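Local coordinates for putative NADPH:quinone oxidoreductase (Ralstonia eutropha, PDB 3IUP), which binds NADPH and probably uses it to reduce quinones, as a member of the medium-chain alcohol dehydrogenase-like family, at residues N201-K205 with Q206-D210; C221-S225 with P226-Q230. All coordinates share one frame; numbering follows the deposited sequence.

Contact 1 of 2, residues N201-K205 with Q206-D210; sequences NIVRK and QEQAD. With NDP (NADPH dihydro-nicotinamide-adenine-dinucleotide phosphate), chain C.
Gln208 folds back from the first turn of helix 206-214 against Val203, which ends strand 199-203, and Lys205, at the N-cap of the helix, a local strand-turn-helix contact that carries the 2'-phosphate site of NADPH. Its amide works at both ends. OE1 accepts the backbone N-H of Arg204 at 3.1 Å and 164°, the donor tilted 33° from the carbonyl plane; this bond fixes the rotation of the amide and sends NE2 to O3X of the phosphate at 2.8 Å. The aliphatic part of Lys205 crosses that amide, its CD 3.6 Å from Gln208 NE2, and the bend at its last torsion (chi4 74°) swings NZ onto O3X at 2.6 Å. Arg204, extended from CG to NE, adds two more bonds: NE donates to O3X at 2.7 Å, NH2 to O2X at 2.9 Å, while one guanidinium face lies over the adenine. This is the loop after the second strand of a Rossmann-type nucleotide-binding sheet, where the adenosine ribose is usually recognised, and the two basic side chains and the amide are consistent with a preference for NADPH over NADH. O3X takes three donors; the charges of Arg204 and Lys205 would favour the fully ionised phosphate. The carbonyl O of Lys205 receives weak bonds from the backbone N of Gln208 and of Ala209. Val203 CB lies 3.5 Å from Gln208 OE1, and Val203 CG2 packs on Ala209 CB at 4.0 Å. Thr365 lies against Gln208 and also bonds the cofactor.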
loop_
_atom_site.group_PDB
_atom_site.type_symbol
_atom_site.label_atom_id
_atom_site.label_comp_id
_atom_site.label_asym_id
_atom_site.label_seq_id
_atom_site.Cartn_x
_atom_site.Cartn_y
_atom_site.Cartn_z
ATOM N N ASN A 201 -13.183 -7.561 -14.720
ATOM C CA ASN A 201 -12.866 -8.885 -14.181
ATOM C C ASN A 201 -11.560 -9.364 -14.772
ATOM O O ASN A 201 -11.371 -9.262 -15.978
ATOM C CB ASN A 201 -13.957 -9.896 -14.578
ATOM C CG ASN A 201 -15.298 -9.570 -13.999
ATOM O OD1 ASN A 201 -15.541 -9.886 -12.846
ATOM N ND2 ASN A 201 -16.199 -8.935 -14.782
ATOM N N ILE A 202 -10.670 -9.838 -13.923
ATOM C CA ILE A 202 -9.399 -10.425 -14.349
ATOM C C ILE A 202 -9.351 -11.873 -13.951
ATOM O O ILE A 202 -9.611 -12.220 -12.807
ATOM C CB ILE A 202 -8.192 -9.664 -13.784
ATOM C CG1 ILE A 202 -8.194 -8.234 -14.308
ATOM C CG2 ILE A 202 -6.893 -10.378 -14.169
ATOM C CD1 ILE A 202 -7.147 -7.269 -13.670
ATOM N N VAL A 203 -9.025 -12.737 -14.919
ATOM C CA VAL A 203 -8.923 -14.180 -14.691
ATOM C C VAL A 203 -7.547 -14.677 -15.122
ATOM O O VAL A 203 -6.756 -13.905 -15.670
ATOM C CB VAL A 203 -10.036 -14.946 -15.465
ATOM C CG1 VAL A 203 -11.424 -14.528 -14.990
ATOM C CG2 VAL A 203 -9.880 -14.727 -16.987
ATOM N N ARG A 204 -7.258 -15.954 -14.926
ATOM C CA ARG A 204 -5.956 -16.489 -15.338
ATOM C C ARG A 204 -5.962 -17.530 -16.419
ATOM O O ARG A 204 -4.892 -17.972 -16.829
ATOM C CB ARG A 204 -5.150 -16.974 -14.139
ATOM C CG ARG A 204 -5.594 -18.265 -13.535
ATOM C CD ARG A 204 -4.436 -18.771 -12.630
ATOM N NE ARG A 204 -4.778 -19.944 -11.833
ATOM C CZ ARG A 204 -3.924 -20.550 -10.992
ATOM N NH1 ARG A 204 -2.658 -20.109 -10.858
ATOM N NH2 ARG A 204 -4.308 -21.610 -10.285
ATOM N N LYS A 205 -7.151 -17.912 -16.879
ATOM C CA LYS A 205 -7.321 -18.974 -17.895
ATOM C C LYS A 205 -8.451 -18.450 -18.785
ATOM O O LYS A 205 -9.440 -17.895 -18.296
ATOM C CB LYS A 205 -7.721 -20.341 -17.285
ATOM C CG LYS A 205 -6.647 -21.085 -16.505
ATOM C CD LYS A 205 -7.128 -22.455 -15.952
ATOM C CE LYS A 205 -6.018 -23.238 -15.168
ATOM N NZ LYS A 205 -5.635 -22.758 -13.764
ATOM N N GLN A 206 -8.339 -18.658 -20.086
ATOM C CA GLN A 206 -9.433 -18.262 -20.961
ATOM C C GLN A 206 -10.776 -18.916 -20.649
ATOM O O GLN A 206 -11.807 -18.273 -20.751
ATOM C CB GLN A 206 -9.057 -18.519 -22.406
ATOM C CG GLN A 206 -10.062 -17.969 -23.392
ATOM C CD GLN A 206 -10.207 -16.457 -23.376
ATOM O OE1 GLN A 206 -9.296 -15.726 -23.007
ATOM N NE2 GLN A 206 -11.388 -15.987 -23.759
ATOM N N GLU A 207 -10.792 -20.186 -20.259
ATOM C CA GLU A 207 -12.067 -20.834 -19.936
ATOM C C GLU A 207 -12.800 -20.093 -18.801
ATOM O O GLU A 207 -14.031 -20.129 -18.695
ATOM C CB GLU A 207 -11.868 -22.317 -19.595
ATOM C CG GLU A 207 -11.129 -22.559 -18.355
ATOM C CD GLU A 207 -10.817 -24.036 -18.102
ATOM O OE1 GLU A 207 -11.186 -24.920 -18.924
ATOM O OE2 GLU A 207 -10.189 -24.294 -17.066
ATOM N N GLN A 208 -12.041 -19.430 -17.930
ATOM C CA GLN A 208 -12.660 -18.620 -16.892
ATOM C C GLN A 208 -13.287 -17.356 -17.454
ATOM O O GLN A 208 -14.310 -16.892 -16.964
ATOM C CB GLN A 208 -11.606 -18.250 -15.818
ATOM C CG GLN A 208 -11.095 -19.442 -15.095
ATOM C CD GLN A 208 -9.811 -19.209 -14.320
ATOM O OE1 GLN A 208 -9.360 -18.058 -14.113
ATOM N NE2 GLN A 208 -9.182 -20.321 -13.918
ATOM N N ALA A 209 -12.660 -16.771 -18.464
ATOM C CA ALA A 209 -13.256 -15.657 -19.170
ATOM C C ALA A 209 -14.539 -16.077 -19.883
ATOM O O ALA A 209 -15.532 -15.380 -19.826
ATOM C CB ALA A 209 -12.243 -15.031 -20.155
ATOM N N ASP A 210 -14.529 -17.255 -20.522
ATOM C CA ASP A 210 -15.734 -17.790 -21.141
ATOM C C ASP A 210 -16.884 -17.889 -20.112
ATOM O O ASP A 210 -18.011 -17.511 -20.414
ATOM C CB ASP A 210 -15.464 -19.189 -21.708
ATOM C CG ASP A 210 -14.334 -19.203 -22.759
ATOM O OD1 ASP A 210 -14.033 -18.126 -23.324
ATOM O OD2 ASP A 210 -13.757 -20.306 -23.012
HETATM P PA NDP C . -13.019 -20.178 -5.026
HETATM O O1A NDP C . -14.410 -20.242 -5.422
HETATM O O2A NDP C . -12.371 -21.382 -4.460
HETATM O O5B NDP C . -12.220 -19.724 -6.403
HETATM C C5B NDP C . -10.813 -19.488 -6.275
HETATM C C4B NDP C . -10.313 -18.899 -7.559
HETATM O O4B NDP C . -8.951 -18.659 -7.354
HETATM C C3B NDP C . -10.465 -19.847 -8.760
HETATM O O3B NDP C . -11.017 -19.250 -9.914
HETATM C C2B NDP C . -9.008 -20.250 -9.080
HETATM O O2B NDP C . -8.742 -20.432 -10.470
HETATM C C1B NDP C . -8.251 -19.042 -8.544
HETATM N N9A NDP C . -6.868 -19.346 -8.155
HETATM C C8A NDP C . -6.485 -20.374 -7.318
HETATM N N7A NDP C . -5.158 -20.297 -7.120
HETATM C C5A NDP C . -4.669 -19.208 -7.816
HETATM C C6A NDP C . -3.391 -18.641 -7.992
HETATM N N6A NDP C . -2.263 -19.183 -7.498
HETATM N N1A NDP C . -3.260 -17.511 -8.774
HETATM C C2A NDP C . -4.329 -16.954 -9.404
HETATM N N3A NDP C . -5.576 -17.509 -9.228
HETATM C C4A NDP C . -5.746 -18.609 -8.456
HETATM O O3 NDP C . -12.665 -19.010 -3.965
HETATM P PN NDP C . -13.683 -18.118 -3.187
HETATM O O1N NDP C . -14.636 -17.439 -4.029
HETATM O O2N NDP C . -14.256 -18.834 -1.996
HETATM O O5D NDP C . -12.655 -16.998 -2.599
HETATM C C5D NDP C . -12.094 -16.026 -3.494
HETATM C C4D NDP C . -10.974 -15.268 -2.789
HETATM O O4D NDP C . -11.607 -14.327 -1.896
HETATM C C3D NDP C . -9.995 -16.121 -1.956
HETATM O O3D NDP C . -8.671 -15.638 -2.063
HETATM C C2D NDP C . -10.502 -15.876 -0.544
HETATM O O2D NDP C . -9.560 -16.099 0.494
HETATM C C1D NDP C . -10.880 -14.398 -0.670
HETATM N N1N NDP C . -11.720 -13.904 0.445
HETATM C C2N NDP C . -11.143 -12.998 1.271
HETATM C C3N NDP C . -11.816 -12.484 2.347
HETATM C C7N NDP C . -11.204 -11.371 3.177
HETATM O O7N NDP C . -11.907 -11.001 4.321
HETATM N N7N NDP C . -10.045 -10.763 2.895
HETATM C C4N NDP C . -13.276 -12.697 2.463
HETATM C C5N NDP C . -13.828 -13.703 1.485
HETATM C C6N NDP C . -13.022 -14.264 0.502
HETATM P P2B NDP C . -7.954 -21.767 -11.017
HETATM O O1X NDP C . -9.035 -22.759 -11.467
HETATM O O2X NDP C . -7.051 -22.394 -9.958
HETATM O O3X NDP C . -7.127 -21.238 -12.199
#

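Contact 2 of 2, residues C221-S225 with P226-Q230; sequences CNAAS and PTFMQ
With CG anti to the backbone N (chi1 177°), the Phe228 ring turns back from the start of helix 228-239 onto the end of strand 220-222, while a similar torsion in Ser225 (chi1 167°) carries OG forward to the backbone of Thr227. The ring is met on one face by the backbone of Ala223, whose CA stands 3.6 Å from the ring centroid and 14° off the normal, a CH-pi contact. Cys221 comes instead to the ring edge, its CB 3.8 Å from Phe228 CE1. The methyl of Ala223 adds a looser apolar contact with Phe228 CZ. Two successive type I beta turns, Asn222 to Ser225 and Ser225 to Phe228, make the connection from an outermost strand of the parallel Rossmann-type sheet to its next helix, and each has its polar support. In the first, Asn222 OD1 accepts the backbone N of Ala224 at 3.0 Å, an Asx turn whose donor lies well above the carbonyl plane. In the second, Phe228 N donates to Ser225 O at 3.1 Å, and Thr227 N donates to Ser225 OG at 3.0 Å. Thr227 sits at the N-cap, yet its hydroxyl makes no capping bond; OG1 instead bonds the carboxylate of Asp231, whose other oxygen bonds Ser225 OG, so one acid one turn into the helix holds both hydroxyls. Leu253 and Gln256 of helix 253-266 also pack against Phe228.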
loop_
_atom_site.group_PDB
_atom_site.type_symbol
_atom_site.label_atom_id
_atom_site.label_comp_id
_atom_site.label_asym_id
_atom_site.label_seq_id
_atom_site.Cartn_x
_atom_site.Cartn_y
_atom_site.Cartn_z
ATOM N N CYS A 221 -10.624 -9.637 -18.626
ATOM C CA CYS A 221 -9.262 -9.714 -19.118
ATOM C C CYS A 221 -8.564 -10.925 -18.561
ATOM O O CYS A 221 -8.656 -11.234 -17.379
ATOM C CB CYS A 221 -8.469 -8.483 -18.694
ATOM S SG CYS A 221 -9.240 -6.970 -19.295
ATOM N N ASN A 222 -7.835 -11.601 -19.420
ATOM C CA ASN A 222 -7.123 -12.817 -19.085
ATOM C C ASN A 222 -5.653 -12.482 -18.941
ATOM O O ASN A 222 -5.009 -12.084 -19.874
ATOM C CB ASN A 222 -7.355 -13.864 -20.179
ATOM C CG ASN A 222 -6.568 -15.136 -19.983
ATOM O OD1 ASN A 222 -6.037 -15.401 -18.924
ATOM N ND2 ASN A 222 -6.578 -15.980 -20.997
ATOM N N ALA A 223 -5.112 -12.714 -17.733
ATOM C CA ALA A 223 -3.703 -12.472 -17.467
ATOM C C ALA A 223 -2.760 -13.281 -18.362
ATOM O O ALA A 223 -1.642 -12.849 -18.594
ATOM C CB ALA A 223 -3.417 -12.748 -15.933
ATOM N N ALA A 224 -3.214 -14.430 -18.874
ATOM C CA ALA A 224 -2.434 -15.242 -19.810
ATOM C C ALA A 224 -2.425 -14.656 -21.223
ATOM O O ALA A 224 -1.701 -15.150 -22.078
ATOM C CB ALA A 224 -2.966 -16.690 -19.844
ATOM N N SER A 225 -3.272 -13.668 -21.507
ATOM C CA SER A 225 -3.371 -13.120 -22.875
ATOM C C SER A 225 -2.066 -12.471 -23.290
ATOM O O SER A 225 -1.500 -11.711 -22.518
ATOM C CB SER A 225 -4.477 -12.060 -22.973
ATOM O OG SER A 225 -4.386 -11.324 -24.198
ATOM N N PRO A 226 -1.611 -12.698 -24.539
ATOM C CA PRO A 226 -0.413 -11.930 -24.930
ATOM C C PRO A 226 -0.654 -10.453 -25.066
ATOM O O PRO A 226 0.302 -9.712 -25.154
ATOM C CB PRO A 226 -0.034 -12.514 -26.309
ATOM C CG PRO A 226 -1.339 -13.130 -26.799
ATOM C CD PRO A 226 -1.964 -13.694 -25.565
ATOM N N THR A 227 -1.891 -10.008 -25.079
ATOM C CA THR A 227 -2.169 -8.564 -25.084
ATOM C C THR A 227 -2.835 -8.076 -23.779
ATOM O O THR A 227 -3.565 -7.087 -23.795
ATOM C CB THR A 227 -3.099 -8.183 -26.230
ATOM O OG1 THR A 227 -4.268 -9.000 -26.164
ATOM C CG2 THR A 227 -2.394 -8.394 -27.634
ATOM N N PHE A 228 -2.609 -8.791 -22.685
ATOM C CA PHE A 228 -3.241 -8.487 -21.377
ATOM C C PHE A 228 -3.144 -7.013 -21.003
ATOM O O PHE A 228 -4.152 -6.386 -20.671
ATOM C CB PHE A 228 -2.575 -9.349 -20.293
ATOM C CG PHE A 228 -3.091 -9.087 -18.893
ATOM C CD1 PHE A 228 -4.439 -9.186 -18.615
ATOM C CD2 PHE A 228 -2.221 -8.724 -17.866
ATOM C CE1 PHE A 228 -4.933 -8.940 -17.321
ATOM C CE2 PHE A 228 -2.711 -8.493 -16.586
ATOM C CZ PHE A 228 -4.056 -8.591 -16.330
HETATM N N MSE A 229 -1.941 -6.454 -21.040
HETATM C CA MSE A 229 -1.759 -5.057 -20.600
HETATM C C MSE A 229 -2.560 -4.085 -21.474
HETATM O O MSE A 229 -3.232 -3.182 -20.982
HETATM C CB MSE A 229 -0.278 -4.645 -20.491
HETATM C CG MSE A 229 0.565 -5.504 -19.634
HETATM SE SE MSE A 229 0.047 -5.299 -17.695
HETATM C CE MSE A 229 1.149 -3.744 -17.374
ATOM N N GLN A 230 -2.535 -4.283 -22.790
ATOM C CA GLN A 230 -3.392 -3.493 -23.632
ATOM C C GLN A 230 -4.885 -3.678 -23.360
ATOM O O GLN A 230 -5.639 -2.706 -23.328
ATOM C CB GLN A 230 -3.075 -3.813 -25.082
ATOM C CG GLN A 230 -3.964 -3.190 -26.132
ATOM C CD GLN A 230 -3.578 -3.741 -27.511
ATOM O OE1 GLN A 230 -2.382 -3.902 -27.799
ATOM N NE2 GLN A 230 -4.567 -4.126 -28.310
#

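Overall arrangement
Contact 1 and contact 2 are successive strand-to-helix connections of the same parallel sheet, their centres 10 Å apart. Strands 199-203 and 220-222 lie side by side, joined where Asn201 O meets Cys221 N at 2.8 Å and Val203 O meets Ala223 N at 2.9 Å, both probable hydrogen bonds. Helix 206-214 returns the chain from the first strand to the second, giving a beta-alpha-beta unit. A weak bond from Asn222 ND2 to Gln206 OE1 links the start of helix 206-214 to the end of strand 220-222, and Ile202 packs against Phe228. Contact 1 holds the cofactor's phosphate directly; contact 2 flanks it, the Ala223 side chain lying about 8 Å from the adenine end of the NADPH, between nearest atoms.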